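PDB 4FGM: aminopeptidase N family protein from Idiomarina loihiensis L2TR, which probably acts as a zinc-dependent M61-family aminopeptidase that releases residues from the amino ends of peptides. Local coordinates for residues A[125-130]-A[168-173]; A[540-545]-A[564-569]. All coordinates share one frame; numbering follows the deposited sequence.

Contact 1. Residues A[125-130]-A[168-173]; sequences LHLHAP and FLIGDL
The ring of Phe-168 meets Leu-125 and Leu-127 with the same side of its plane. Both methyls approach the ring obliquely. CD1 of Leu-125 lies 4.1 Å from CE1 of Phe-168. CD1 of Leu-127 lies 4.0 Å from CD2 of Phe-168, which is diagonally across the ring from CE1. The two leucines therefore touch the ring at atoms para to each other. Two other aromatics also pack on the ring. Phe-106 meets it with its plane almost parallel, and Phe-155 packs with it edge-to-face. Thr-140 and Met-142 touch Phe-168 as well.

The side chains of Leu-125 and Phe-168 approach each other from the two strands. Phe-168 turns CG away from its own carbonyl carbon (chi1 -82°), and this sends the ring out toward Leu-125. Leu-127 and Phe-168 instead lie alongside, pointing opposite ways. The same Leu-127 methyl also touches the next inward-facing residue of the partner strand. There CD1 of Leu-127 is 4.2 Å from CG2 of Ile-170. All four side chains are buried. No hydrogen bond crosses between the segments, and the contact is purely apolar, with 185 Å² buried in total.

Trp-152 packs on Leu-127, and Val-138 on Ile-170. Residues 125-127 and 168-171 are strands that run nearly parallel, 15° apart, with their short axes 11.7 Å from each other. That is too far for backbone pairing. Each strand has its own neighbours: 123-127 pairs with 2-10 and 153-157, and 168-171 pairs with 103-106 and 137-140. Alternate residues, 125 and 127 on one strand and 168 and 170 on the other, point into the space between. This is face-to-face packing of beta layers, characteristic of a sandwich-like core, here in the M61 N-terminal domain.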
ATOM      1  N   LEU A 125     -16.562 -16.240  15.160  1.00 40.58           N
ATOM      2  CA  LEU A 125     -15.162 -16.555  15.382  1.00 36.03           C
ATOM      3  C   LEU A 125     -14.864 -16.515  16.872  1.00 38.49           C
ATOM      4  O   LEU A 125     -15.078 -15.505  17.532  1.00 38.74           O
ATOM      5  CB  LEU A 125     -14.270 -15.559  14.617  1.00 36.52           C
ATOM      6  CG  LEU A 125     -12.759 -15.816  14.548  1.00 49.63           C
ATOM      7  CD1 LEU A 125     -12.153 -15.032  13.397  1.00 50.41           C
ATOM      8  CD2 LEU A 125     -12.109 -15.414  15.850  1.00 48.42           C
ATOM      9  N   HIS A 126     -14.376 -17.630  17.394  1.00 39.07           N
ATOM     10  CA  HIS A 126     -14.045 -17.731  18.804  1.00 44.28           C
ATOM     11  C   HIS A 126     -12.523 -17.764  18.928  1.00 43.42           C
ATOM     12  O   HIS A 126     -11.897 -18.763  18.575  1.00 48.29           O
ATOM     13  CB  HIS A 126     -14.652 -19.013  19.378  1.00 54.58           C
ATOM     14  CG  HIS A 126     -16.064 -19.263  18.935  1.00 79.24           C
ATOM     15  ND1 HIS A 126     -17.154 -18.664  19.533  1.00 87.08           N
ATOM     16  CD2 HIS A 126     -16.560 -20.017  17.922  1.00 82.89           C
ATOM     17  CE1 HIS A 126     -18.257 -19.039  18.910  1.00 86.79           C
ATOM     18  NE2 HIS A 126     -17.925 -19.860  17.928  1.00 84.19           N
ATOM     19  N   LEU A 127     -11.936 -16.671  19.412  1.00 39.82           N
ATOM     20  CA  LEU A 127     -10.486 -16.586  19.582  1.00 40.49           C
ATOM     21  C   LEU A 127     -10.101 -16.994  21.000  1.00 44.45           C
ATOM     22  O   LEU A 127     -10.401 -16.281  21.961  1.00 40.77           O
ATOM     23  CB  LEU A 127      -9.991 -15.157  19.331  1.00 46.08           C
ATOM     24  CG  LEU A 127      -8.687 -14.926  18.556  1.00 47.01           C
ATOM     25  CD1 LEU A 127      -7.993 -13.720  19.147  1.00 43.02           C
ATOM     26  CD2 LEU A 127      -7.778 -16.121  18.625  1.00 40.26           C
ATOM     27  N   HIS A 128      -9.421 -18.131  21.119  1.00 41.55           N
ATOM     28  CA  HIS A 128      -8.986 -18.650  22.412  1.00 44.28           C
ATOM     29  C   HIS A 128      -7.576 -18.158  22.727  1.00 47.51           C
ATOM     30  O   HIS A 128      -6.726 -18.054  21.834  1.00 46.32           O
ATOM     31  CB  HIS A 128      -9.015 -20.185  22.388  1.00 42.88           C
ATOM     32  CG  HIS A 128     -10.363 -20.750  22.058  1.00 53.35           C
ATOM     33  ND1 HIS A 128     -11.344 -20.944  23.008  1.00 55.93           N
ATOM     34  CD2 HIS A 128     -10.919 -21.094  20.872  1.00 53.77           C
ATOM     35  CE1 HIS A 128     -12.444 -21.378  22.422  1.00 52.24           C
ATOM     36  NE2 HIS A 128     -12.214 -21.477  21.125  1.00 51.33           N
ATOM     37  N   ALA A 129      -7.332 -17.848  23.998  1.00 46.95           N
ATOM     38  CA  ALA A 129      -6.021 -17.371  24.427  1.00 44.03           C
ATOM     39  C   ALA A 129      -4.967 -18.440  24.199  1.00 44.92           C
ATOM     40  O   ALA A 129      -5.236 -19.635  24.307  1.00 39.26           O
ATOM     41  CB  ALA A 129      -6.046 -16.993  25.906  1.00 38.82           C
ATOM     42  N   PRO A 130      -3.750 -18.025  23.843  1.00 43.31           N
ATOM     43  CA  PRO A 130      -2.727 -19.047  23.637  1.00 42.70           C
ATOM     44  C   PRO A 130      -2.240 -19.497  25.017  1.00 41.60           C
ATOM     45  O   PRO A 130      -1.865 -18.674  25.852  1.00 43.46           O
ATOM     46  CB  PRO A 130      -1.660 -18.305  22.837  1.00 44.37           C
ATOM     47  CG  PRO A 130      -1.799 -16.901  23.309  1.00 38.37           C
ATOM     48  CD  PRO A 130      -3.287 -16.701  23.390  1.00 34.40           C
ATOM     49  N   PHE A 168      -6.634  -9.425  12.760  1.00 37.96           N
ATOM     50  CA  PHE A 168      -6.471  -9.507  14.214  1.00 36.00           C
ATOM     51  C   PHE A 168      -5.004  -9.312  14.600  1.00 40.94           C
ATOM     52  O   PHE A 168      -4.096  -9.794  13.914  1.00 43.01           O
ATOM     53  CB  PHE A 168      -6.922 -10.879  14.754  1.00 33.59           C
ATOM     54  CG  PHE A 168      -8.407 -11.015  14.964  1.00 36.29           C
ATOM     55  CD1 PHE A 168      -9.279 -11.098  13.880  1.00 32.82           C
ATOM     56  CD2 PHE A 168      -8.934 -11.082  16.254  1.00 37.17           C
ATOM     57  CE1 PHE A 168     -10.656 -11.262  14.074  1.00 34.75           C
ATOM     58  CE2 PHE A 168     -10.307 -11.244  16.462  1.00 39.35           C
ATOM     59  CZ  PHE A 168     -11.171 -11.329  15.370  1.00 36.27           C
ATOM     60  N   LEU A 169      -4.783  -8.612  15.706  1.00 36.84           N
ATOM     61  CA  LEU A 169      -3.443  -8.366  16.226  1.00 34.46           C
ATOM     62  C   LEU A 169      -3.465  -8.715  17.716  1.00 33.79           C
ATOM     63  O   LEU A 169      -4.305  -8.215  18.469  1.00 41.66           O
ATOM     64  CB  LEU A 169      -3.053  -6.893  16.034  1.00 31.17           C
ATOM     65  CG  LEU A 169      -1.689  -6.459  16.583  1.00 36.48           C
ATOM     66  CD1 LEU A 169      -0.599  -7.355  16.003  1.00 37.37           C
ATOM     67  CD2 LEU A 169      -1.419  -4.996  16.228  1.00 31.34           C
ATOM     68  N   ILE A 170      -2.556  -9.585  18.136  1.00 33.62           N
ATOM     69  CA  ILE A 170      -2.495  -9.980  19.530  1.00 32.64           C
ATOM     70  C   ILE A 170      -1.080  -9.853  20.088  1.00 35.62           C
ATOM     71  O   ILE A 170      -0.109  -9.941  19.351  1.00 43.76           O
ATOM     72  CB  ILE A 170      -2.998 -11.438  19.715  1.00 33.68           C
ATOM     73  CG1 ILE A 170      -2.188 -12.400  18.847  1.00 35.35           C
ATOM     74  CG2 ILE A 170      -4.463 -11.530  19.328  1.00 36.85           C
ATOM     75  CD1 ILE A 170      -2.628 -13.855  18.967  1.00 35.55           C
ATOM     76  N   GLY A 171      -0.969  -9.637  21.396  1.00 38.41           N
ATOM     77  CA  GLY A 171       0.341  -9.512  22.005  1.00 38.50           C
ATOM     78  C   GLY A 171       0.331  -8.528  23.154  1.00 41.74           C
ATOM     79  O   GLY A 171      -0.721  -8.240  23.720  1.00 43.64           O
ATOM     80  N   ASP A 172       1.506  -8.019  23.504  1.00 46.13           N
ATOM     81  CA  ASP A 172       1.638  -7.046  24.585  1.00 43.94           C
ATOM     82  C   ASP A 172       1.364  -5.692  23.933  1.00 41.88           C
ATOM     83  O   ASP A 172       2.267  -4.901  23.696  1.00 46.32           O
ATOM     84  CB  ASP A 172       3.059  -7.125  25.162  1.00 46.34           C
ATOM     85  CG  ASP A 172       3.298  -6.128  26.281  1.00 56.73           C
ATOM     86  OD1 ASP A 172       2.314  -5.643  26.884  1.00 55.45           O
ATOM     87  OD2 ASP A 172       4.479  -5.838  26.565  1.00 62.54           O
ATOM     88  N   LEU A 173       0.093  -5.442  23.654  1.00 42.63           N
ATOM     89  CA  LEU A 173      -0.347  -4.240  22.953  1.00 37.68           C
ATOM     90  C   LEU A 173      -0.438  -2.915  23.697  1.00 43.45           C
ATOM     91  O   LEU A 173      -0.858  -2.851  24.855  1.00 51.24           O
ATOM     92  CB  LEU A 173      -1.714  -4.509  22.313  1.00 34.29           C
ATOM     93  CG  LEU A 173      -1.879  -5.876  21.649  1.00 37.69           C
ATOM     94  CD1 LEU A 173      -3.274  -5.997  21.021  1.00 28.43           C
ATOM     95  CD2 LEU A 173      -0.777  -6.046  20.591  1.00 25.68           C
TER

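Contact 2. Residues A[540-545]-A[564-569]; sequences YIPGDT and QEPAKS
Pro-542 rests against Gln-564, Glu-565 and Pro-566, joining two loops of a domain consistent with a PDZ fold. Its CG atom makes the closest approaches. CG of Pro-542 is 3.7 Å from the backbone O of Gln-564. The same CG is 3.7 Å from OE1 of Glu-565, and it meets the carboxylate from above its plane. The third neighbour is apolar: CG of Pro-542 lies 4.0 Å from CD of Pro-566. No hydrogen bond links the segments, and only 130 Å² is buried.

Glu-565 reaches the proline by a bent side chain. Its CG is anti to the backbone N, and a turn at chi2 (64°) then swings the carboxylate back beside the Pro-542 ring. Gln-564 contributes through its main chain, since its side chain leaves in the other direction. There NE2 of Gln-564 is hydrogen-bonded to the backbone O of Asp-506, and the backbone N of Gln-564 to OG of Ser-508. Pro-566 is buried against Val-467 and Asn-486.

The next layer fixes the turn that presents Pro-542. Residues 541-544 form a type II beta turn, with Pro-542 and Gly-543 at its two central positions. The turn is closed by a bond from N of Asp-544 to O of Ile-541, 3.1 Å long. Trp-563, just before Gln-564, ties the two loops together: it forms backbone hydrogen bonds with Gly-543 and Asp-544, and its ring stacks on Tyr-540. The turn leads straight into strand 545-552, whose hairpin partner 555-562 runs back toward residues 564-569. The Asp-544 side chain bridges the turn a second time: N of Ile-541 donates to OD2 of Asp-544 at 3.0 Å and 160°, arriving 45° out of the carboxylate plane.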
ATOM      1  N   TYR A 540      34.371  14.082 -13.211  1.00 54.37           N
ATOM      2  CA  TYR A 540      34.051  13.900 -14.608  1.00 56.12           C
ATOM      3  C   TYR A 540      32.972  14.822 -15.122  1.00 60.41           C
ATOM      4  O   TYR A 540      32.191  15.373 -14.357  1.00 63.68           O
ATOM      5  CB  TYR A 540      33.624  12.452 -14.824  1.00 48.99           C
ATOM      6  CG  TYR A 540      34.639  11.483 -14.293  1.00 50.55           C
ATOM      7  CD1 TYR A 540      35.864  11.324 -14.928  1.00 43.42           C
ATOM      8  CD2 TYR A 540      34.398  10.760 -13.134  1.00 54.00           C
ATOM      9  CE1 TYR A 540      36.818  10.473 -14.426  1.00 49.23           C
ATOM     10  CE2 TYR A 540      35.352   9.902 -12.619  1.00 47.90           C
ATOM     11  CZ  TYR A 540      36.560   9.762 -13.270  1.00 54.08           C
ATOM     12  OH  TYR A 540      37.514   8.910 -12.766  1.00 51.64           O
ATOM     13  N   ILE A 541      32.958  14.986 -16.440  1.00 54.82           N
ATOM     14  CA  ILE A 541      31.953  15.786 -17.116  1.00 55.40           C
ATOM     15  C   ILE A 541      31.511  14.954 -18.315  1.00 47.59           C
ATOM     16  O   ILE A 541      32.218  14.051 -18.750  1.00 41.85           O
ATOM     17  CB  ILE A 541      32.504  17.158 -17.604  1.00 45.20           C
ATOM     18  CG1 ILE A 541      33.608  16.953 -18.638  1.00 45.83           C
ATOM     19  CG2 ILE A 541      33.016  17.963 -16.414  1.00 47.13           C
ATOM     20  CD1 ILE A 541      34.066  18.244 -19.280  1.00 49.83           C
ATOM     21  N   PRO A 542      30.323  15.234 -18.854  1.00 47.46           N
ATOM     22  CA  PRO A 542      29.851  14.460 -20.006  1.00 42.22           C
ATOM     23  C   PRO A 542      30.916  14.359 -21.103  1.00 43.30           C
ATOM     24  O   PRO A 542      31.573  15.344 -21.437  1.00 40.83           O
ATOM     25  CB  PRO A 542      28.612  15.234 -20.450  1.00 40.74           C
ATOM     26  CG  PRO A 542      28.074  15.757 -19.149  1.00 41.74           C
ATOM     27  CD  PRO A 542      29.329  16.241 -18.443  1.00 41.62           C
ATOM     28  N   GLY A 543      31.088  13.161 -21.647  1.00 46.72           N
ATOM     29  CA  GLY A 543      32.072  12.960 -22.692  1.00 41.47           C
ATOM     30  C   GLY A 543      33.321  12.248 -22.202  1.00 49.51           C
ATOM     31  O   GLY A 543      34.059  11.671 -22.999  1.00 47.14           O
ATOM     32  N   ASP A 544      33.574  12.286 -20.896  1.00 47.26           N
ATOM     33  CA  ASP A 544      34.748  11.613 -20.363  1.00 49.71           C
ATOM     34  C   ASP A 544      34.529  10.107 -20.363  1.00 48.49           C
ATOM     35  O   ASP A 544      33.412   9.623 -20.177  1.00 50.98           O
ATOM     36  CB  ASP A 544      35.051  12.078 -18.935  1.00 57.70           C
ATOM     37  CG  ASP A 544      35.606  13.487 -18.883  1.00 63.92           C
ATOM     38  OD1 ASP A 544      36.149  13.946 -19.908  1.00 65.54           O
ATOM     39  OD2 ASP A 544      35.517  14.128 -17.815  1.00 62.74           O
ATOM     40  N   THR A 545      35.601   9.361 -20.584  1.00 46.27           N
ATOM     41  CA  THR A 545      35.511   7.913 -20.588  1.00 49.20           C
ATOM     42  C   THR A 545      36.403   7.303 -19.514  1.00 46.32           C
ATOM     43  O   THR A 545      37.543   7.716 -19.332  1.00 42.00           O
ATOM     44  CB  THR A 545      35.911   7.334 -21.951  1.00 48.55           C
ATOM     45  OG1 THR A 545      35.044   7.866 -22.958  1.00 47.36           O
ATOM     46  CG2 THR A 545      35.793   5.802 -21.936  1.00 44.30           C
ATOM     47  N   GLN A 564      27.313  10.230 -20.035  1.00 46.22           N
ATOM     48  CA  GLN A 564      26.397  10.973 -20.890  1.00 51.72           C
ATOM     49  C   GLN A 564      25.981  12.251 -20.188  1.00 58.90           C
ATOM     50  O   GLN A 564      26.356  12.499 -19.042  1.00 59.54           O
ATOM     51  CB  GLN A 564      25.125  10.168 -21.175  1.00 47.81           C
ATOM     52  CG  GLN A 564      25.269   8.982 -22.095  1.00 52.74           C
ATOM     53  CD  GLN A 564      23.939   8.259 -22.292  1.00 58.83           C
ATOM     54  OE1 GLN A 564      22.935   8.587 -21.651  1.00 59.79           O
ATOM     55  NE2 GLN A 564      23.930   7.268 -23.173  1.00 56.95           N
ATOM     56  N   GLU A 565      25.203  13.063 -20.894  1.00 62.71           N
ATOM     57  CA  GLU A 565      24.670  14.290 -20.329  1.00 62.02           C
ATOM     58  C   GLU A 565      23.545  13.734 -19.452  1.00 59.45           C
ATOM     59  O   GLU A 565      22.535  13.247 -19.963  1.00 55.34           O
ATOM     60  CB  GLU A 565      24.102  15.174 -21.440  1.00 65.82           C
ATOM     61  CG  GLU A 565      23.647  16.544 -20.975  1.00 74.32           C
ATOM     62  CD  GLU A 565      24.790  17.386 -20.442  1.00 80.67           C
ATOM     63  OE1 GLU A 565      25.722  17.686 -21.221  1.00 80.92           O
ATOM     64  OE2 GLU A 565      24.758  17.746 -19.243  1.00 80.51           O
ATOM     65  N   PRO A 566      23.712  13.779 -18.121  1.00 62.72           N
ATOM     66  CA  PRO A 566      22.694  13.259 -17.202  1.00 60.01           C
ATOM     67  C   PRO A 566      21.316  13.900 -17.307  1.00 64.29           C
ATOM     68  O   PRO A 566      21.179  15.071 -17.658  1.00 65.68           O
ATOM     69  CB  PRO A 566      23.329  13.471 -15.833  1.00 56.44           C
ATOM     70  CG  PRO A 566      24.099  14.725 -16.035  1.00 55.43           C
ATOM     71  CD  PRO A 566      24.762  14.493 -17.377  1.00 58.08           C
ATOM     72  N   ALA A 567      20.297  13.110 -16.993  1.00 66.20           N
ATOM     73  CA  ALA A 567      18.919  13.576 -17.041  1.00 65.43           C
ATOM     74  C   ALA A 567      18.634  14.539 -15.894  1.00 66.55           C
ATOM     75  O   ALA A 567      19.080  14.325 -14.765  1.00 67.29           O
ATOM     76  CB  ALA A 567      17.961  12.377 -16.966  1.00 58.38           C
ATOM     77  N   LYS A 568      17.918  15.616 -16.198  1.00 67.08           N
ATOM     78  CA  LYS A 568      17.529  16.578 -15.175  1.00 70.07           C
ATOM     79  C   LYS A 568      16.213  15.980 -14.676  1.00 65.31           C
ATOM     80  O   LYS A 568      15.120  16.435 -15.023  1.00 62.34           O
ATOM     81  CB  LYS A 568      17.338  17.968 -15.798  1.00 74.41           C
ATOM     82  CG  LYS A 568      18.657  18.720 -16.013  1.00 73.79           C
ATOM     83  CD  LYS A 568      18.526  19.850 -17.030  1.00 76.96           C
ATOM     84  CE  LYS A 568      19.847  20.590 -17.235  1.00 81.39           C
ATOM     85  NZ  LYS A 568      20.166  21.522 -16.115  1.00 83.80           N
ATOM     86  N   SER A 569      16.362  14.929 -13.871  1.00 63.28           N
ATOM     87  CA  SER A 569      15.263  14.147 -13.317  1.00 63.37           C
ATOM     88  C   SER A 569      14.636  14.610 -12.002  1.00 62.22           C
ATOM     89  O   SER A 569      13.552  14.155 -11.644  1.00 61.78           O
ATOM     90  CB  SER A 569      15.720  12.689 -13.178  1.00 63.02           C
ATOM     91  OG  SER A 569      16.922  12.602 -12.425  1.00 62.98           O
TER

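In the fold
The two contacts sit on opposite sides of the chain's centre, with their own centres 57 Å apart. They share no element and do not touch. Contact 1 lies in a core: four buried apolar side chains fill the space between strands of the N-terminal domain. Contact 2 is a partly exposed meeting of loops at the far end of the molecule, in the PDZ-like domain. Its chemistry is mixed, with a proline ring against a carbonyl oxygen, a carboxylate and a second proline. Neither contact uses a hydrogen bond between its segments. Both are away from the zinc ion, which is held by His-273, His-277 and Glu-307.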